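Local structure of SUMO-1 cysteine protease S273R (African swine fever virus pig/Kenya/KEN-50/1950, 6LJ9) at residues Glu48-Thr53 and Glu71-Phe76; His168-Ile172 and Glu184-Ala189. The protein probably cleaves the viral pp220 and pp62 polyprotein precursors into core-shell proteins as a cysteine protease, and also blunts host innate immune defences. One frame throughout, in Å; residues are numbered along the deposited sequence.

Contact 1 (Glu48-Thr53 and Glu71-Phe76)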
loop_
_atom_site.group_PDB
_atom_site.type_symbol
_atom_site.label_atom_id
_atom_site.label_comp_id
_atom_site.label_asym_id
_atom_site.label_seq_id
_atom_site.Cartn_x
_atom_site.Cartn_y
_atom_site.Cartn_z
ATOM N N GLU B 48 15.619 19.855 -15.325
ATOM C CA GLU B 48 16.027 20.459 -14.062
ATOM C C GLU B 48 17.217 19.735 -13.450
ATOM O O GLU B 48 18.063 20.368 -12.807
ATOM C CB GLU B 48 14.852 20.475 -13.086
ATOM C CG GLU B 48 13.678 21.322 -13.547
ATOM C CD GLU B 48 12.514 21.277 -12.578
ATOM O OE1 GLU B 48 12.381 20.269 -11.852
ATOM O OE2 GLU B 48 11.736 22.252 -12.539
ATOM N N SER B 49 17.303 18.415 -13.638
ATOM C CA SER B 49 18.438 17.665 -13.115
ATOM C C SER B 49 19.737 18.052 -13.811
ATOM O O SER B 49 20.798 18.066 -13.178
ATOM C CB SER B 49 18.189 16.163 -13.249
ATOM O OG SER B 49 17.997 15.793 -14.604
ATOM N N CYS B 50 19.674 18.367 -15.107
ATOM C CA CYS B 50 20.864 18.843 -15.805
ATOM C C CYS B 50 21.270 20.232 -15.332
ATOM O O CYS B 50 22.461 20.567 -15.347
ATOM C CB CYS B 50 20.624 18.849 -17.314
ATOM S SG CYS B 50 20.274 17.230 -18.029
ATOM N N VAL B 51 20.302 21.049 -14.912
ATOM C CA VAL B 51 20.613 22.400 -14.453
ATOM C C VAL B 51 21.371 22.354 -13.133
ATOM O O VAL B 51 22.447 22.947 -12.995
ATOM C CB VAL B 51 19.328 23.236 -14.332
ATOM C CG1 VAL B 51 19.631 24.578 -13.682
ATOM C CG2 VAL B 51 18.694 23.437 -15.698
ATOM N N ILE B 52 20.823 21.643 -12.140
ATOM C CA ILE B 52 21.437 21.602 -10.814
ATOM C C ILE B 52 22.679 20.729 -10.760
ATOM O O ILE B 52 23.281 20.594 -9.688
ATOM C CB ILE B 52 20.423 21.133 -9.750
ATOM C CG1 ILE B 52 19.956 19.703 -10.031
ATOM C CG2 ILE B 52 19.235 22.085 -9.693
ATOM C CD1 ILE B 52 18.955 19.183 -9.013
ATOM N N THR B 53 23.080 20.124 -11.878
ATOM C CA THR B 53 24.378 19.471 -11.987
ATOM C C THR B 53 25.355 20.270 -12.837
ATOM O O THR B 53 26.520 19.875 -12.959
ATOM C CB THR B 53 24.229 18.058 -12.565
ATOM O OG1 THR B 53 23.546 18.118 -13.823
ATOM C CG2 THR B 53 23.456 17.166 -11.606
ATOM N N GLU B 71 18.830 17.530 -3.082
ATOM C CA GLU B 71 17.723 17.668 -4.021
ATOM C C GLU B 71 17.724 16.529 -5.033
ATOM O O GLU B 71 16.661 16.015 -5.405
ATOM C CB GLU B 71 17.805 19.020 -4.733
ATOM C CG GLU B 71 16.500 19.490 -5.353
ATOM C CD GLU B 71 15.649 20.286 -4.383
ATOM O OE1 GLU B 71 15.983 20.315 -3.180
ATOM O OE2 GLU B 71 14.651 20.892 -4.825
ATOM N N LEU B 72 18.911 16.117 -5.484
ATOM C CA LEU B 72 19.011 15.019 -6.439
ATOM C C LEU B 72 18.659 13.679 -5.805
ATOM O O LEU B 72 18.089 12.811 -6.475
ATOM C CB LEU B 72 20.421 14.967 -7.029
ATOM C CG LEU B 72 20.793 16.023 -8.068
ATOM C CD1 LEU B 72 22.296 16.041 -8.281
ATOM C CD2 LEU B 72 20.073 15.750 -9.379
ATOM N N GLU B 73 18.983 13.489 -4.524
ATOM C CA GLU B 73 18.752 12.197 -3.888
ATOM C C GLU B 73 17.320 12.038 -3.390
ATOM O O GLU B 73 16.838 10.906 -3.269
ATOM C CB GLU B 73 19.720 11.993 -2.722
ATOM C CG GLU B 73 21.188 11.987 -3.112
ATOM C CD GLU B 73 22.082 11.470 -2.000
ATOM O OE1 GLU B 73 22.508 10.297 -2.075
ATOM O OE2 GLU B 73 22.351 12.231 -1.047
ATOM N N THR B 74 16.627 13.140 -3.096
ATOM C CA THR B 74 15.318 13.069 -2.463
ATOM C C THR B 74 14.156 13.433 -3.376
ATOM O O THR B 74 13.035 12.982 -3.121
ATOM C CB THR B 74 15.269 13.981 -1.229
ATOM O OG1 THR B 74 15.513 15.337 -1.624
ATOM C CG2 THR B 74 16.318 13.558 -0.211
ATOM N N ARG B 75 14.383 14.228 -4.421
ATOM C CA ARG B 75 13.301 14.687 -5.279
ATOM C C ARG B 75 13.460 14.287 -6.739
ATOM O O ARG B 75 12.604 14.642 -7.557
ATOM C CB ARG B 75 13.156 16.211 -5.182
ATOM C CG ARG B 75 12.800 16.708 -3.790
ATOM C CD ARG B 75 12.474 18.191 -3.799
ATOM N NE ARG B 75 11.302 18.488 -4.617
ATOM C CZ ARG B 75 10.062 18.570 -4.145
ATOM N NH1 ARG B 75 9.827 18.377 -2.854
ATOM N NH2 ARG B 75 9.056 18.846 -4.963
ATOM N N PHE B 76 14.520 13.565 -7.092
ATOM C CA PHE B 76 14.722 13.087 -8.449
ATOM C C PHE B 76 14.902 11.576 -8.442
ATOM O O PHE B 76 15.218 10.969 -7.415
ATOM C CB PHE B 76 15.942 13.746 -9.106
ATOM C CG PHE B 76 15.732 15.186 -9.476
ATOM C CD1 PHE B 76 15.919 16.190 -8.541
ATOM C CD2 PHE B 76 15.361 15.536 -10.764
ATOM C CE1 PHE B 76 15.733 17.516 -8.879
ATOM C CE2 PHE B 76 15.173 16.860 -11.110
ATOM C CZ PHE B 76 15.359 17.853 -10.166
#

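Contact 2 (His168-Ile172 and Glu184-Ala189)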
loop_
_atom_site.group_PDB
_atom_site.type_symbol
_atom_site.label_atom_id
_atom_site.label_comp_id
_atom_site.label_asym_id
_atom_site.label_seq_id
_atom_site.Cartn_x
_atom_site.Cartn_y
_atom_site.Cartn_z
ATOM N N HIS B 168 24.418 -10.618 -16.254
ATOM C CA HIS B 168 23.038 -10.892 -16.641
ATOM C C HIS B 168 22.167 -10.734 -15.404
ATOM O O HIS B 168 22.267 -11.530 -14.465
ATOM C CB HIS B 168 22.887 -12.291 -17.241
ATOM C CG HIS B 168 21.524 -12.564 -17.797
ATOM N ND1 HIS B 168 21.139 -12.154 -19.055
ATOM C CD2 HIS B 168 20.453 -13.197 -17.262
ATOM C CE1 HIS B 168 19.891 -12.528 -19.274
ATOM N NE2 HIS B 168 19.451 -13.162 -18.202
ATOM N N TRP B 169 21.318 -9.711 -15.402
ATOM C CA TRP B 169 20.461 -9.441 -14.258
ATOM C C TRP B 169 19.189 -10.275 -14.327
ATOM O O TRP B 169 18.562 -10.395 -15.383
ATOM C CB TRP B 169 20.099 -7.958 -14.195
ATOM C CG TRP B 169 21.279 -7.045 -14.059
ATOM C CD1 TRP B 169 21.841 -6.279 -15.038
ATOM C CD2 TRP B 169 22.040 -6.800 -12.870
ATOM N NE1 TRP B 169 22.904 -5.572 -14.532
ATOM C CE2 TRP B 169 23.048 -5.874 -13.203
ATOM C CE3 TRP B 169 21.967 -7.274 -11.558
ATOM C CZ2 TRP B 169 23.977 -5.413 -12.271
ATOM C CZ3 TRP B 169 22.888 -6.815 -10.634
ATOM C CH2 TRP B 169 23.880 -5.895 -10.994
ATOM N N VAL B 170 18.813 -10.855 -13.188
ATOM C CA VAL B 170 17.535 -11.533 -13.029
ATOM C C VAL B 170 16.882 -11.009 -11.757
ATOM O O VAL B 170 17.546 -10.488 -10.858
ATOM C CB VAL B 170 17.675 -13.071 -12.974
ATOM C CG1 VAL B 170 18.294 -13.599 -14.262
ATOM C CG2 VAL B 170 18.502 -13.484 -11.773
ATOM N N ALA B 171 15.562 -11.147 -11.692
ATOM C CA ALA B 171 14.776 -10.609 -10.593
ATOM C C ALA B 171 14.253 -11.728 -9.701
ATOM O O ALA B 171 13.985 -12.841 -10.161
ATOM C CB ALA B 171 13.602 -9.775 -11.115
ATOM N N ILE B 172 14.118 -11.417 -8.413
ATOM C CA ILE B 172 13.494 -12.298 -7.434
ATOM C C ILE B 172 12.439 -11.493 -6.688
ATOM O O ILE B 172 12.741 -10.431 -6.134
ATOM C CB ILE B 172 14.516 -12.897 -6.448
ATOM C CG1 ILE B 172 15.322 -14.011 -7.120
ATOM C CG2 ILE B 172 13.818 -13.411 -5.193
ATOM C CD1 ILE B 172 16.113 -14.874 -6.152
ATOM N N GLU B 184 9.214 -15.958 -6.516
ATOM C CA GLU B 184 9.286 -15.876 -7.967
ATOM C C GLU B 184 10.707 -15.573 -8.421
ATOM O O GLU B 184 11.391 -14.727 -7.837
ATOM C CB GLU B 184 8.325 -14.805 -8.491
ATOM C CG GLU B 184 6.913 -14.939 -7.940
ATOM C CD GLU B 184 6.070 -13.705 -8.189
ATOM O OE1 GLU B 184 6.482 -12.855 -9.004
ATOM O OE2 GLU B 184 4.995 -13.584 -7.564
ATOM N N TYR B 185 11.138 -16.274 -9.467
ATOM C CA TYR B 185 12.417 -16.040 -10.126
ATOM C C TYR B 185 12.143 -15.750 -11.593
ATOM O O TYR B 185 11.623 -16.611 -12.311
ATOM C CB TYR B 185 13.348 -17.247 -9.973
ATOM C CG TYR B 185 14.621 -17.168 -10.792
ATOM C CD1 TYR B 185 14.664 -17.650 -12.096
ATOM C CD2 TYR B 185 15.781 -16.620 -10.261
ATOM C CE1 TYR B 185 15.821 -17.584 -12.847
ATOM C CE2 TYR B 185 16.946 -16.551 -11.007
ATOM C CZ TYR B 185 16.958 -17.034 -12.301
ATOM O OH TYR B 185 18.108 -16.972 -13.056
ATOM N N PHE B 186 12.486 -14.545 -12.037
ATOM C CA PHE B 186 12.246 -14.117 -13.410
ATOM C C PHE B 186 13.575 -13.969 -14.137
ATOM O O PHE B 186 14.442 -13.203 -13.705
ATOM C CB PHE B 186 11.464 -12.804 -13.449
ATOM C CG PHE B 186 11.319 -12.232 -14.829
ATOM C CD1 PHE B 186 10.519 -12.859 -15.772
ATOM C CD2 PHE B 186 11.981 -11.070 -15.187
ATOM C CE1 PHE B 186 10.385 -12.337 -17.045
ATOM C CE2 PHE B 186 11.850 -10.542 -16.457
ATOM C CZ PHE B 186 11.051 -11.177 -17.388
ATOM N N ASN B 187 13.729 -14.706 -15.236
ATOM C CA ASN B 187 14.881 -14.596 -16.126
ATOM C C ASN B 187 14.354 -14.219 -17.504
ATOM O O ASN B 187 13.637 -15.004 -18.133
ATOM C CB ASN B 187 15.673 -15.904 -16.173
ATOM C CG ASN B 187 17.021 -15.755 -16.869
ATOM O OD1 ASN B 187 17.167 -14.986 -17.820
ATOM N ND2 ASN B 187 18.014 -16.497 -16.391
ATOM N N SER B 188 14.707 -13.020 -17.971
ATOM C CA SER B 188 14.218 -12.553 -19.262
ATOM C C SER B 188 14.726 -13.403 -20.419
ATOM O O SER B 188 14.126 -13.383 -21.498
ATOM C CB SER B 188 14.617 -11.094 -19.481
ATOM O OG SER B 188 16.025 -10.946 -19.481
ATOM N N ALA B 189 15.815 -14.147 -20.224
ATOM C CA ALA B 189 16.337 -14.994 -21.287
ATOM C C ALA B 189 15.654 -16.352 -21.341
ATOM O O ALA B 189 15.730 -17.028 -22.373
ATOM C CB ALA B 189 17.847 -15.179 -21.120
#

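Contact 1 (Glu48-Thr53 and Glu71-Phe76)
I52, beside the short helix 48-51, reaches across to L72 of helix 68-75 and to F76. Its CB points at the other segment, and CG1 hangs between the backbone N and the carbonyl carbon (chi1 63°), a sterically hindered setting, while CG2 lies beside the N. From there CG1 passes 4.0 Å from L72 CD2. The extended chain then carries CD1 into the notch between leucine and ring, where it lies 3.6 Å from L72 CD2 and equally 3.6 Å from F76 CE1. The I52 and L72 side chains run antiparallel, alongside one another; the other leucine branch, L72 CD1, lies 3.7 Å from T53 CG2. The F76 ring is wedged against the helix: E48 CB stands at its edge, near the ring plane, 4.0 Å from CZ, and S49 CB packs 3.8 Å from CE2. No hydrogen bond crosses this apolar seam, and the polar ends turn to other partners. The E48 carboxylate is held by S23 OG and the backbone N of C24, S49 OG by E13 and the carbonyl of I272, and E71 by the N of S26. The packing thus ties helix 48-51 to helix 68-75 within a largely helical region, with R271 of strand 270-271 touching S49, L72 and F76.

Contact 2 (His168-Ile172 and Glu184-Ala189)
H168 NE2 donates to N187 OD1 at 2.9 Å, joining two inferred active-site residues brought side by side by neighbouring antiparallel strands. The bond is fairly straight, 157° at the hydrogen, and the amide oxygen lies at the edge of the imidazole, near its plane; the ring and amide planes are 37° apart. That oxygen is doubly gripped: the backbone N of A189 also donates to it at 2.9 Å, closing an Asx turn, and the two donors approach from opposite faces of the amide. With CG swung opposite its own backbone N (chi1 -169°), the N187 side chain brings its carbonyl to the histidine. Its ND2 makes a weak bond to Y185 OH and rests against V170 CG1. A189 CB packs obliquely against the imidazole, 3.8 Å from H168 CE1.

Strands 169-175 and 181-186 run antiparallel here. A171 and F186 form a hydrogen-bonded pair, A171 N giving to F186 O at 3.1 Å and F186 N to A171 O at 2.9 Å, so both pairs of backbone groups are satisfied. I172 and Y185 follow as a non-hydrogen-bonded pair, on whose face V170 CG2 meets Y185 CE2 at 3.5 Å. Other polar groups are also paired: H168 N with N158 OD1, H168 O with T159 OG1, S188 OG with Q226, the predicted substrate-binding residue, and E184 with Y239 and, in a salt bridge, R243.

H168 also touches C232, the inferred nucleophile. The grouping is consistent with a Cys-His-Asn version of the Cys-His-Asp triad of Ulp1-type proteases. With NE2 engaged as donor by N187, ND1 would be left as the nitrogen available to C232.

Contact 1 closes before contact 2 opens along the chain, and the two lie on opposite sides of its centre, with centres 31 Å apart and nearest atoms about 19 Å apart. They share no helix, strand or sheet. Contact 1 joins helices 48-51 and 68-75 in the N-terminal half, although strand 270-271, near the C-terminus, returns to pack beside them. Contact 2 links adjacent strands of the mixed five-stranded sheet, inside the Ulp1-type catalytic region that also supplies helix 232-244 with C232. The chain therefore separates helical packing, remote from the annotated sites, from the strand pair that carries the inferred histidine and asparagine of catalysis.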